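Local coordinates for protein oxidoreductase (Streptomyces globisporus, PDB 4R82) that reduces FAD with NADH and releases FADH2, by free diffusion, to the halogenase and monooxygenase of enediyne antibiotic C-1027 biosynthesis, at residues 35-40 against 70-75; 81-86 against 119-124; 136-141 against 150-155. One frame throughout, in Å; residues are numbered along the deposited sequence. Where two conformers were deposited one is given.

In the fold
Following the chain from the N terminus, the three contacts come in series, and none nests within or crosses another. Interaction 1 closes a loop of 29 residues containing strands 45-49, 53-56 and 61-67, and brings helix 71-78 back onto strand 35-39. The chain then enters strand 81-86, the neighbour of 35-39 in the sheet. There interaction 2 closes the long excursion ending in the 119-124 loop, and Thr38 OG1 bonds to Pro124 O to tie it to interaction 1. Interaction 3 is a hairpin contact between 131-143 and 146-158; strand 131-143 borders 81-86, where Phe82 packs on Ile137. Together they tie a helix and a loop to one antiparallel sheet and pair two of its strands.

Interaction 1 (35-40 against 70-75); sequences TVVTVG and AVMHQR
The methyl CE of Met72 comes from above one face of the Val37-Thr38 peptide, at its oxygen end, 3.5 Å from Val37 O; the guanidinium of Arg75 is turned elsewhere, its NE bonding to the backbone O of Glu43. The contact is helix-on-sheet packing in the split beta-barrel of the flavin reductase family. Helix 71-75 crosses the strand at 46°, with the axes 9.6 Å apart. Met72, present as selenomethionine, fills much of that gap. Its CG lies anti to the backbone N (chi1 174°), and the chain then bends at both chi2 and chi3, folding the selenium and methyl against the strand. A long, flexible, apolar side chain suits this buried place, where it can follow the relief of two beta-branched neighbours. Val37 and Val39, two residues apart, direct their CB atoms toward the helix. Val37 CG1 is the more distant partner, 4.5 Å from Met72 SE, whereas Val39 CG1 approaches Met72 SE to 3.7 Å. The Met72 side chain is about 4 Å from that of Val66, which binds FAD, and Ala70, just before the helix, touches the FAD, so this packing probably lies in a second shell behind the FAD pocket. One turn further along the helix, Arg75 contributes the aliphatic root of its side chain, with CB 3.9 Å from Val39 CG2.

Interaction 2 (81-86 against 119-124); sequences TFAVSV and EESGAP
Ser121 and Thr81 meet where the loop between strands 115-117 and 124-126 joins the start of strand 81-86 of the antiparallel barrel sheet. Starting from Ser121 CB, the first neighbour is Thr81 OG1 at 3.7 Å, with Phe82 O a little farther off. One bond on, Ser121 OG lies 3.9 Å from Ala83 CB. With chi1 at 62°, this hydroxyl is held back over its own loop, where it accepts from Ala123 N at 3.0 Å and 154°. That bond makes an ST turn, a role that suits a short hydroxyl side chain, and Gly122 readily adopts the positive phi inside it. The turn brings Ala123 CB to 4.0 Å from Ala83 CB, two small methyls that let loop and strand come close.

Polar contacts gather at Ser121 O. A water donates to it at 2.8 Å and also to Thr81 O, bridging the two backbones, while Thr81 OG1 may add a weak bond to Ser121 O. Elsewhere, Glu134 OE1 receives the backbone N atoms of Glu120 and Ser121. The ST turn shapes the loop, Glu134 and Thr38 hold it from outside, and a water bridges it to Thr81; its direct contact with strand 81-86 is chiefly van der Waals.

Interaction 3 (136-141 against 150-155); sequences AIHRLY and LGEVIT
Ala136 and Glu152 form an antiparallel hydrogen-bonded pair in the hairpin of strands 131-143 and 146-158. Their two backbone bonds, Ala136 N to Glu152 O and Glu152 N to Ala136 O, are both 2.8 Å long. Next comes the non-hydrogen-bonded pair Ile137 with Gly151, where the glycine CA comes within 3.1 Å of Ala136 O in a CA-H...O contact. Then the register slips by one: His138 and Arg139 both face Leu150, a classic beta bulge. Leu150 O consequently accepts twice, from His138 N at 2.7 Å, almost straight on, and from Arg139 N at 3.2 Å; Leu150 N returns a bond to Arg139 O.

Apolar contacts gather on the face that carries Ala136, Arg139 and Leu150. Leu150, with CG anti to its N (chi1 -175°), carries CD2 to 3.9 Å from Tyr141 CE2, and in the given conformer Arg139 CB lies over a face of that tyrosine ring, toward its rim. The branched end of Leu150 suits the face shared with Arg139, where it reaches the tyrosine. The tyrosine ring also stacks on Tyr141 of the second subunit, and its OH bonds to Glu142 O there, so this end of the hairpin belongs to the dimer interface. At the far end Ala136 CB meets Ile154, whose given conformer is one of two.

The ring contact is between His138 and Glu152. In the given histidine conformer, one of two, Glu152 CB sits over the imidazole face, 3.7 Å from the ring centroid, a doubtful CH-pi contact. The carboxylate, turned 83° to the ring, stays on CB's side with OE1 above the plane near NE2, too close to trust. The hairpin's cohesion thus rests on backbone bonding, with the bulge's extra residue accommodated by one doubly used carbonyl.

Interaction 1 (35-40 against 70-75)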
ATOM      1  N   THR A  35      -3.042   9.627   0.137  1.00 10.13           N
ATOM      2  CA  THR A  35      -2.257  10.642  -0.557  1.00 10.10           C
ATOM      3  C   THR A  35      -3.140  11.405  -1.522  1.00 11.22           C
ATOM      4  O   THR A  35      -4.263  10.980  -1.836  1.00 12.20           O
ATOM      5  CB  THR A  35      -1.107  10.030  -1.387  1.00 10.62           C
ATOM      6  OG1 THR A  35      -1.645   9.419  -2.568  1.00 13.17           O
ATOM      7  CG2 THR A  35      -0.349   8.983  -0.579  1.00 11.64           C
ATOM      8  N   VAL A  36      -2.631  12.532  -2.002  1.00  8.54           N
ATOM      9  CA  VAL A  36      -3.195  13.140  -3.207  1.00  8.00           C
ATOM     10  C   VAL A  36      -2.085  13.082  -4.237  1.00 11.66           C
ATOM     11  O   VAL A  36      -0.970  13.568  -3.996  1.00 11.96           O
ATOM     12  CB  VAL A  36      -3.646  14.593  -2.992  1.00 11.25           C
ATOM     13  CG1 VAL A  36      -4.099  15.213  -4.312  1.00 11.58           C
ATOM     14  CG2 VAL A  36      -4.785  14.655  -1.972  1.00 11.28           C
ATOM     15  N   VAL A  37      -2.378  12.456  -5.369  1.00 10.30           N
ATOM     16  CA  VAL A  37      -1.460  12.454  -6.494  1.00 11.22           C
ATOM     17  C   VAL A  37      -1.758  13.672  -7.354  1.00 10.44           C
ATOM     18  O   VAL A  37      -2.923  13.940  -7.660  1.00 10.80           O
ATOM     19  CB  VAL A  37      -1.638  11.176  -7.334  1.00  9.54           C
ATOM     20  CG1 VAL A  37      -0.782  11.231  -8.605  1.00 11.31           C
ATOM     21  CG2 VAL A  37      -1.271   9.949  -6.504  1.00  9.55           C
ATOM     22  N   THR A  38      -0.722  14.408  -7.752  1.00  8.40           N
ATOM     23  CA  THR A  38      -0.945  15.569  -8.602  1.00  8.91           C
ATOM     24  C   THR A  38      -0.050  15.561  -9.828  1.00  9.69           C
ATOM     25  O   THR A  38       1.022  14.939  -9.840  1.00 11.72           O
ATOM     26  CB  THR A  38      -0.744  16.897  -7.842  1.00 13.04           C
ATOM     27  OG1 THR A  38       0.575  16.925  -7.273  1.00 12.52           O
ATOM     28  CG2 THR A  38      -1.772  17.047  -6.722  1.00 12.05           C
ATOM     29  N   VAL A  39      -0.508  16.261 -10.859  1.00 12.77           N
ATOM     30  CA  VAL A  39       0.293  16.477 -12.057  1.00 10.16           C
ATOM     31  C   VAL A  39       0.215  17.931 -12.468  1.00 14.14           C
ATOM     32  O   VAL A  39      -0.724  18.641 -12.092  1.00 14.18           O
ATOM     33  CB  VAL A  39      -0.191  15.602 -13.241  1.00 12.65           C
ATOM     34  CG1 VAL A  39      -0.008  14.127 -12.930  1.00 12.26           C
ATOM     35  CG2 VAL A  39      -1.649  15.912 -13.566  1.00 13.07           C
ATOM     36  N   GLY A  40       1.215  18.371 -13.231  1.00 11.59           N
ATOM     37  CA  GLY A  40       1.217  19.699 -13.804  1.00 12.94           C
ATOM     38  C   GLY A  40       0.690  19.637 -15.222  1.00 16.90           C
ATOM     39  O   GLY A  40      -0.369  19.053 -15.470  1.00 16.91           O
ATOM     40  N   ALA A  70     -10.315   7.097 -14.894  1.00 21.64           N
ATOM     41  CA  ALA A  70     -10.058   8.381 -14.243  1.00 20.28           C
ATOM     42  C   ALA A  70      -9.400   9.350 -15.229  1.00 20.20           C
ATOM     43  O   ALA A  70      -8.572   8.938 -16.041  1.00 21.07           O
ATOM     44  CB  ALA A  70      -9.161   8.182 -13.022  1.00 16.51           C
ATOM     45  N   VAL A  71      -9.742  10.635 -15.151  1.00 23.45           N
ATOM     46  CA  VAL A  71      -9.032  11.655 -15.931  1.00 24.52           C
ATOM     47  C   VAL A  71      -7.546  11.650 -15.594  1.00 26.97           C
ATOM     48  O   VAL A  71      -6.689  11.835 -16.469  1.00 21.03           O
ATOM     49  CB  VAL A  71      -9.627  13.058 -15.711  1.00 30.91           C
ATOM     50  CG1 VAL A  71      -8.687  14.141 -16.227  1.00 34.81           C
ATOM     51  CG2 VAL A  71     -10.975  13.166 -16.395  1.00 28.55           C
HETATM   52  N   MSE A  72      -7.234  11.422 -14.324  1.00 22.42           N
HETATM   53  CA  MSE A  72      -5.836  11.363 -13.913  1.00 18.24           C
HETATM   54  C   MSE A  72      -5.073  10.296 -14.704  1.00 20.25           C
HETATM   55  O   MSE A  72      -3.881  10.435 -14.979  1.00 21.65           O
HETATM   56  CB  MSE A  72      -5.727  11.091 -12.412  1.00 21.97           C
HETATM   57  CG  MSE A  72      -4.295  10.872 -11.925  1.00 19.14           C
HETATM   58 SE   MSE A  72      -3.174  12.434 -12.215  0.49 14.43          SE
HETATM   59  CE  MSE A  72      -4.098  13.572 -10.975  1.00  9.41           C
ATOM     60  N   HIS A  73      -5.767   9.227 -15.074  1.00 21.27           N
ATOM     61  CA  HIS A  73      -5.129   8.194 -15.868  1.00 17.96           C
ATOM     62  C   HIS A  73      -4.636   8.782 -17.197  1.00 18.47           C
ATOM     63  O   HIS A  73      -3.509   8.520 -17.601  1.00 20.02           O
ATOM     64  CB  HIS A  73      -6.095   7.037 -16.112  1.00 16.84           C
ATOM     65  CG  HIS A  73      -5.463   5.851 -16.761  1.00 14.35           C
ATOM     66  ND1 HIS A  73      -5.284   5.756 -18.125  1.00 17.59           N
ATOM     67  CD2 HIS A  73      -4.972   4.705 -16.234  1.00 12.80           C
ATOM     68  CE1 HIS A  73      -4.703   4.603 -18.410  1.00 19.28           C
ATOM     69  NE2 HIS A  73      -4.512   3.943 -17.281  1.00 15.56           N
ATOM     70  N   GLN A  74      -5.460   9.588 -17.859  1.00 15.64           N
ATOM     71  CA  GLN A  74      -5.057  10.170 -19.147  1.00 17.63           C
ATOM     72  C   GLN A  74      -3.873  11.123 -18.962  1.00 20.61           C
ATOM     73  O   GLN A  74      -2.954  11.161 -19.788  1.00 20.36           O
ATOM     74  CB  GLN A  74      -6.234  10.871 -19.838  1.00 25.99           C
ATOM     75  N   ARG A  75      -3.866  11.858 -17.852  1.00 18.31           N
ATOM     76  CA  ARG A  75      -2.754  12.776 -17.574  1.00 15.36           C
ATOM     77  C   ARG A  75      -1.441  12.055 -17.342  1.00 18.93           C
ATOM     78  O   ARG A  75      -0.418  12.420 -17.918  1.00 22.60           O
ATOM     79  CB  ARG A  75      -3.058  13.626 -16.352  1.00 20.17           C
ATOM     80  CG  ARG A  75      -4.296  14.464 -16.488  1.00 23.83           C
ATOM     81  CD  ARG A  75      -4.065  15.654 -17.390  1.00 34.22           C
ATOM     82  NE  ARG A  75      -5.017  16.709 -17.063  1.00 42.01           N
ATOM     83  CZ  ARG A  75      -6.250  16.763 -17.550  1.00 46.16           C
ATOM     84  NH1 ARG A  75      -6.662  15.829 -18.398  1.00 42.09           N
ATOM     85  NH2 ARG A  75      -7.063  17.749 -17.198  1.00 50.43           N
TER

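Interaction 2 (81-86 against 119-124)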
ATOM      1  N   THR A  81       6.118  13.189 -15.292  1.00 11.44           N
ATOM      2  CA  THR A  81       6.336  13.210 -13.849  1.00 10.76           C
ATOM      3  C   THR A  81       5.029  13.395 -13.113  1.00 16.29           C
ATOM      4  O   THR A  81       4.064  13.905 -13.681  1.00 16.76           O
ATOM      5  CB  THR A  81       7.262  14.372 -13.393  1.00 16.68           C
ATOM      6  OG1 THR A  81       6.691  15.623 -13.791  1.00 22.70           O
ATOM      7  CG2 THR A  81       8.665  14.247 -13.978  1.00 15.61           C
ATOM      8  N   PHE A  82       5.003  12.989 -11.847  1.00 14.08           N
ATOM      9  CA  PHE A  82       3.842  13.232 -10.996  1.00 12.25           C
ATOM     10  C   PHE A  82       4.323  13.503  -9.588  1.00 13.50           C
ATOM     11  O   PHE A  82       5.497  13.312  -9.280  1.00 13.61           O
ATOM     12  CB  PHE A  82       2.822  12.070 -11.015  1.00 13.39           C
ATOM     13  CG  PHE A  82       3.351  10.752 -10.474  1.00 11.61           C
ATOM     14  CD1 PHE A  82       3.974   9.846 -11.319  1.00 16.13           C
ATOM     15  CD2 PHE A  82       3.221  10.419  -9.126  1.00 13.40           C
ATOM     16  CE1 PHE A  82       4.449   8.630 -10.846  1.00 14.91           C
ATOM     17  CE2 PHE A  82       3.703   9.203  -8.640  1.00 13.06           C
ATOM     18  CZ  PHE A  82       4.320   8.307  -9.503  1.00 13.20           C
ATOM     19  N   ALA A  83       3.436  13.990  -8.736  1.00 10.29           N
ATOM     20  CA  ALA A  83       3.824  14.206  -7.354  1.00 11.82           C
ATOM     21  C   ALA A  83       2.870  13.483  -6.433  1.00  9.46           C
ATOM     22  O   ALA A  83       1.703  13.223  -6.785  1.00 11.74           O
ATOM     23  CB  ALA A  83       3.886  15.687  -7.015  1.00 11.04           C
ATOM     24  N   VAL A  84       3.386  13.131  -5.263  1.00  8.57           N
ATOM     25  CA  VAL A  84       2.561  12.497  -4.239  1.00  7.66           C
ATOM     26  C   VAL A  84       2.624  13.334  -2.968  1.00 10.59           C
ATOM     27  O   VAL A  84       3.713  13.640  -2.477  1.00 11.90           O
ATOM     28  CB  VAL A  84       3.068  11.066  -3.935  1.00 10.62           C
ATOM     29  CG1 VAL A  84       2.236  10.418  -2.810  1.00 12.75           C
ATOM     30  CG2 VAL A  84       3.047  10.205  -5.187  1.00 12.20           C
ATOM     31  N   SER A  85       1.457  13.697  -2.421  1.00  9.01           N
ATOM     32  CA  SER A  85       1.409  14.401  -1.156  1.00 11.22           C
ATOM     33  C   SER A  85       0.761  13.459  -0.164  1.00 10.64           C
ATOM     34  O   SER A  85      -0.419  13.115  -0.316  1.00 11.00           O
ATOM     35  CB  SER A  85       0.584  15.688  -1.273  1.00 11.42           C
ATOM     36  OG  SER A  85       1.167  16.592  -2.201  1.00 12.57           O
ATOM     37  N   VAL A  86       1.526  13.036   0.839  1.00  8.68           N
ATOM     38  CA  VAL A  86       0.995  12.156   1.871  1.00 10.26           C
ATOM     39  C   VAL A  86       0.232  13.004   2.872  1.00 11.29           C
ATOM     40  O   VAL A  86       0.810  13.878   3.531  1.00 11.07           O
ATOM     41  CB  VAL A  86       2.111  11.405   2.597  1.00 11.80           C
ATOM     42  CG1 VAL A  86       1.534  10.576   3.749  1.00 12.43           C
ATOM     43  CG2 VAL A  86       2.887  10.532   1.612  1.00 13.06           C
ATOM     44  N   GLU A 119       9.004  21.885  -7.923  1.00 15.44           N
ATOM     45  CA  GLU A 119      10.037  22.359  -8.837  1.00 20.38           C
ATOM     46  C   GLU A 119      10.428  21.342  -9.907  1.00 21.84           C
ATOM     47  O   GLU A 119      10.841  21.730 -11.000  1.00 23.81           O
ATOM     48  CB  GLU A 119      11.277  22.801  -8.051  1.00 28.75           C
ATOM     49  CG  GLU A 119      11.062  24.047  -7.201  1.00 41.68           C
ATOM     50  CD  GLU A 119      12.152  24.246  -6.156  1.00 52.40           C
ATOM     51  OE1 GLU A 119      13.090  23.419  -6.099  1.00 54.58           O
ATOM     52  OE2 GLU A 119      12.065  25.230  -5.387  1.00 55.21           O
ATOM     53  N   GLU A 120      10.301  20.049  -9.610  1.00 20.23           N
ATOM     54  CA  GLU A 120      10.712  19.011 -10.563  1.00 25.30           C
ATOM     55  C   GLU A 120       9.554  18.480 -11.403  1.00 24.21           C
ATOM     56  O   GLU A 120       9.727  18.088 -12.558  1.00 26.26           O
ATOM     57  CB  GLU A 120      11.381  17.843  -9.830  1.00 30.08           C
ATOM     58  CG  GLU A 120      12.666  18.210  -9.127  1.00 33.13           C
ATOM     59  CD  GLU A 120      13.728  18.687 -10.095  1.00 35.88           C
ATOM     60  OE1 GLU A 120      13.754  18.187 -11.240  1.00 33.54           O
ATOM     61  OE2 GLU A 120      14.530  19.566  -9.711  1.00 44.39           O
ATOM     62  N   SER A 121       8.369  18.465 -10.809  1.00 23.26           N
ATOM     63  CA  SER A 121       7.203  17.876 -11.451  1.00 21.55           C
ATOM     64  C   SER A 121       6.318  18.917 -12.106  1.00 22.53           C
ATOM     65  O   SER A 121       5.509  18.590 -12.976  1.00 22.23           O
ATOM     66  CB  SER A 121       6.374  17.125 -10.416  1.00 20.03           C
ATOM     67  OG  SER A 121       5.902  18.018  -9.419  1.00 19.55           O
ATOM     68  N   GLY A 122       6.444  20.166 -11.667  1.00 17.01           N
ATOM     69  CA  GLY A 122       5.542  21.215 -12.116  1.00 17.14           C
ATOM     70  C   GLY A 122       4.142  21.018 -11.553  1.00 17.26           C
ATOM     71  O   GLY A 122       3.189  21.682 -11.970  1.00 18.01           O
ATOM     72  N   ALA A 123       4.027  20.101 -10.595  1.00 15.15           N
ATOM     73  CA  ALA A 123       2.732  19.759 -10.005  1.00 18.07           C
ATOM     74  C   ALA A 123       2.522  20.491  -8.693  1.00 17.85           C
ATOM     75  O   ALA A 123       3.474  20.691  -7.925  1.00 15.09           O
ATOM     76  CB  ALA A 123       2.635  18.264  -9.784  1.00 14.96           C
ATOM     77  N   PRO A 124       1.270  20.895  -8.426  1.00 16.36           N
ATOM     78  CA  PRO A 124       0.971  21.477  -7.117  1.00 14.77           C
ATOM     79  C   PRO A 124       1.191  20.452  -6.009  1.00 15.52           C
ATOM     80  O   PRO A 124       0.747  19.309  -6.126  1.00 16.46           O
ATOM     81  CB  PRO A 124      -0.517  21.839  -7.227  1.00 15.92           C
ATOM     82  CG  PRO A 124      -0.769  21.978  -8.702  1.00 18.27           C
ATOM     83  CD  PRO A 124       0.101  20.926  -9.329  1.00 14.84           C
TER
HETATM   84  O   HOH W   1       3.547  16.663 -13.527  1.00 19.60           O

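Interaction 3 (136-141 against 150-155)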
ATOM      1  N   ALA A 136       9.517  10.589 -11.385  1.00 11.58           N
ATOM      2  CA  ALA A 136       9.540  10.481 -12.833  1.00 12.13           C
ATOM      3  C   ALA A 136       8.912   9.152 -13.209  1.00 16.90           C
ATOM      4  O   ALA A 136       9.267   8.116 -12.642  1.00 16.24           O
ATOM      5  CB  ALA A 136      10.971  10.539 -13.335  1.00 13.64           C
ATOM      6  N   ILE A 137       7.986   9.163 -14.162  1.00 12.76           N
ATOM      7  CA  ILE A 137       7.344   7.922 -14.569  1.00 12.80           C
ATOM      8  C   ILE A 137       8.362   7.028 -15.272  1.00 16.14           C
ATOM      9  O   ILE A 137       9.030   7.439 -16.224  1.00 20.69           O
ATOM     10  CB  ILE A 137       6.118   8.182 -15.445  1.00 15.21           C
ATOM     11  CG1 ILE A 137       5.033   8.830 -14.585  1.00 21.31           C
ATOM     12  CG2 ILE A 137       5.609   6.878 -16.004  1.00 19.72           C
ATOM     13  CD1 ILE A 137       3.876   9.380 -15.341  1.00 24.55           C
ATOM     14  N   HIS A 138       8.480   5.807 -14.765  1.00 17.46           N
ATOM     15  CA  HIS A 138       9.471   4.885 -15.288  0.51 20.48           C
ATOM     16  C   HIS A 138       8.836   3.740 -16.057  1.00 20.33           C
ATOM     17  O   HIS A 138       9.315   3.391 -17.136  1.00 21.76           O
ATOM     18  CB  HIS A 138      10.391   4.375 -14.178  0.51 25.64           C
ATOM     19  CG  HIS A 138      11.699   5.100 -14.106  0.51 30.36           C
ATOM     20  ND1 HIS A 138      11.826   6.439 -14.411  0.51 28.86           N
ATOM     21  CD2 HIS A 138      12.938   4.673 -13.763  0.51 28.73           C
ATOM     22  CE1 HIS A 138      13.086   6.805 -14.261  0.51 23.39           C
ATOM     23  NE2 HIS A 138      13.781   5.753 -13.867  0.51 26.56           N
ATOM     24  N   ARG A 139       7.753   3.168 -15.534  1.00 19.68           N
ATOM     25  CA  ARG A 139       7.045   2.100 -16.235  0.51 18.15           C
ATOM     26  C   ARG A 139       5.541   2.240 -16.054  1.00 16.83           C
ATOM     27  O   ARG A 139       5.074   2.763 -15.040  1.00 16.84           O
ATOM     28  CB  ARG A 139       7.461   0.723 -15.704  0.51 21.09           C
ATOM     29  CG  ARG A 139       8.923   0.366 -15.881  0.51 23.61           C
ATOM     30  CD  ARG A 139       9.249  -0.027 -17.310  0.51 28.35           C
ATOM     31  NE  ARG A 139      10.625  -0.506 -17.412  0.51 34.64           N
ATOM     32  CZ  ARG A 139      11.693   0.286 -17.481  0.51 34.79           C
ATOM     33  NH1 ARG A 139      11.551   1.605 -17.464  0.51 33.89           N
ATOM     34  NH2 ARG A 139      12.904  -0.245 -17.565  0.51 34.77           N
ATOM     35  N   LEU A 140       4.799   1.752 -17.039  1.00 16.49           N
ATOM     36  CA  LEU A 140       3.364   1.554 -16.920  1.00 16.79           C
ATOM     37  C   LEU A 140       3.128   0.050 -17.044  1.00 17.74           C
ATOM     38  O   LEU A 140       3.547  -0.580 -18.031  1.00 20.27           O
ATOM     39  CB  LEU A 140       2.605   2.279 -18.037  1.00 16.98           C
ATOM     40  CG  LEU A 140       2.111   3.696 -17.763  1.00 23.44           C
ATOM     41  CD1 LEU A 140       3.276   4.620 -17.535  1.00 26.04           C
ATOM     42  CD2 LEU A 140       1.243   4.201 -18.904  1.00 22.07           C
ATOM     43  N   TYR A 141       2.463  -0.533 -16.052  1.00 15.64           N
ATOM     44  CA  TYR A 141       2.198  -1.968 -16.049  1.00 16.49           C
ATOM     45  C   TYR A 141       0.694  -2.202 -16.015  1.00 14.57           C
ATOM     46  O   TYR A 141      -0.029  -1.460 -15.349  1.00 14.63           O
ATOM     47  CB  TYR A 141       2.797  -2.608 -14.790  1.00 16.99           C
ATOM     48  CG  TYR A 141       4.312  -2.637 -14.688  1.00 15.82           C
ATOM     49  CD1 TYR A 141       5.102  -3.001 -15.768  1.00 17.42           C
ATOM     50  CD2 TYR A 141       4.942  -2.334 -13.491  1.00 15.58           C
ATOM     51  CE1 TYR A 141       6.483  -3.055 -15.663  1.00 21.09           C
ATOM     52  CE2 TYR A 141       6.318  -2.375 -13.376  1.00 14.52           C
ATOM     53  CZ  TYR A 141       7.085  -2.734 -14.459  1.00 18.23           C
ATOM     54  OH  TYR A 141       8.461  -2.790 -14.343  1.00 16.67           O
ATOM     55  N   LEU A 150       4.796   3.097 -12.143  1.00 10.90           N
ATOM     56  CA  LEU A 150       6.003   2.976 -11.336  1.00 10.72           C
ATOM     57  C   LEU A 150       6.828   4.231 -11.572  1.00 13.18           C
ATOM     58  O   LEU A 150       7.176   4.549 -12.717  1.00 15.28           O
ATOM     59  CB  LEU A 150       6.786   1.738 -11.780  1.00 14.74           C
ATOM     60  CG  LEU A 150       8.035   1.331 -10.992  1.00 18.27           C
ATOM     61  CD1 LEU A 150       7.669   0.892  -9.594  1.00 16.48           C
ATOM     62  CD2 LEU A 150       8.791   0.219 -11.718  1.00 20.24           C
ATOM     63  N   GLY A 151       7.119   4.961 -10.499  1.00 11.68           N
ATOM     64  CA  GLY A 151       7.871   6.194 -10.627  1.00 14.18           C
ATOM     65  C   GLY A 151       9.164   6.157  -9.849  1.00 14.22           C
ATOM     66  O   GLY A 151       9.239   5.518  -8.800  1.00 13.83           O
ATOM     67  N   GLU A 152      10.180   6.837 -10.372  1.00 12.24           N
ATOM     68  CA  GLU A 152      11.436   6.981  -9.646  1.00 11.42           C
ATOM     69  C   GLU A 152      11.398   8.298  -8.874  1.00 13.95           C
ATOM     70  O   GLU A 152      11.065   9.345  -9.436  1.00 13.58           O
ATOM     71  CB  GLU A 152      12.639   6.925 -10.595  1.00 14.73           C
ATOM     72  CG  GLU A 152      13.968   7.108  -9.848  1.00 19.95           C
ATOM     73  CD  GLU A 152      15.182   6.878 -10.711  1.00 26.01           C
ATOM     74  OE1 GLU A 152      15.025   6.389 -11.848  1.00 30.90           O
ATOM     75  OE2 GLU A 152      16.302   7.181 -10.244  1.00 27.39           O
ATOM     76  N   VAL A 153      11.731   8.245  -7.582  1.00 14.06           N
ATOM     77  CA  VAL A 153      11.688   9.424  -6.727  1.00 11.52           C
ATOM     78  C   VAL A 153      12.850  10.344  -7.097  1.00 12.75           C
ATOM     79  O   VAL A 153      14.015   9.938  -7.009  1.00 14.46           O
ATOM     80  CB  VAL A 153      11.809   9.039  -5.240  1.00 11.98           C
ATOM     81  CG1 VAL A 153      11.759  10.289  -4.362  1.00 14.20           C
ATOM     82  CG2 VAL A 153      10.687   8.062  -4.854  1.00  9.63           C
ATOM     83  N   ILE A 154      12.517  11.564  -7.539  1.00 11.25           N
ATOM     84  CA  ILE A 154      13.523  12.544  -7.944  0.51 13.69           C
ATOM     85  C   ILE A 154      13.901  13.412  -6.756  1.00 12.81           C
ATOM     86  O   ILE A 154      15.079  13.726  -6.538  1.00 17.22           O
ATOM     87  CB  ILE A 154      13.001  13.459  -9.065  0.51 17.67           C
ATOM     88  CG1 ILE A 154      12.546  12.628 -10.263  0.51 19.25           C
ATOM     89  CG2 ILE A 154      14.064  14.481  -9.471  0.51 19.14           C
ATOM     90  CD1 ILE A 154      13.557  11.601 -10.696  0.51 16.85           C
ATOM     91  N   THR A 155      12.900  13.809  -5.990  1.00 12.85           N
ATOM     92  CA  THR A 155      13.174  14.564  -4.785  1.00 16.82           C
ATOM     93  C   THR A 155      12.043  14.316  -3.819  1.00 13.09           C
ATOM     94  O   THR A 155      10.962  13.881  -4.214  1.00 13.21           O
ATOM     95  CB  THR A 155      13.327  16.080  -5.058  1.00 24.17           C
ATOM     96  OG1 THR A 155      13.816  16.740  -3.878  1.00 25.44           O
ATOM     97  CG2 THR A 155      12.002  16.681  -5.450  1.00 25.14           C
TER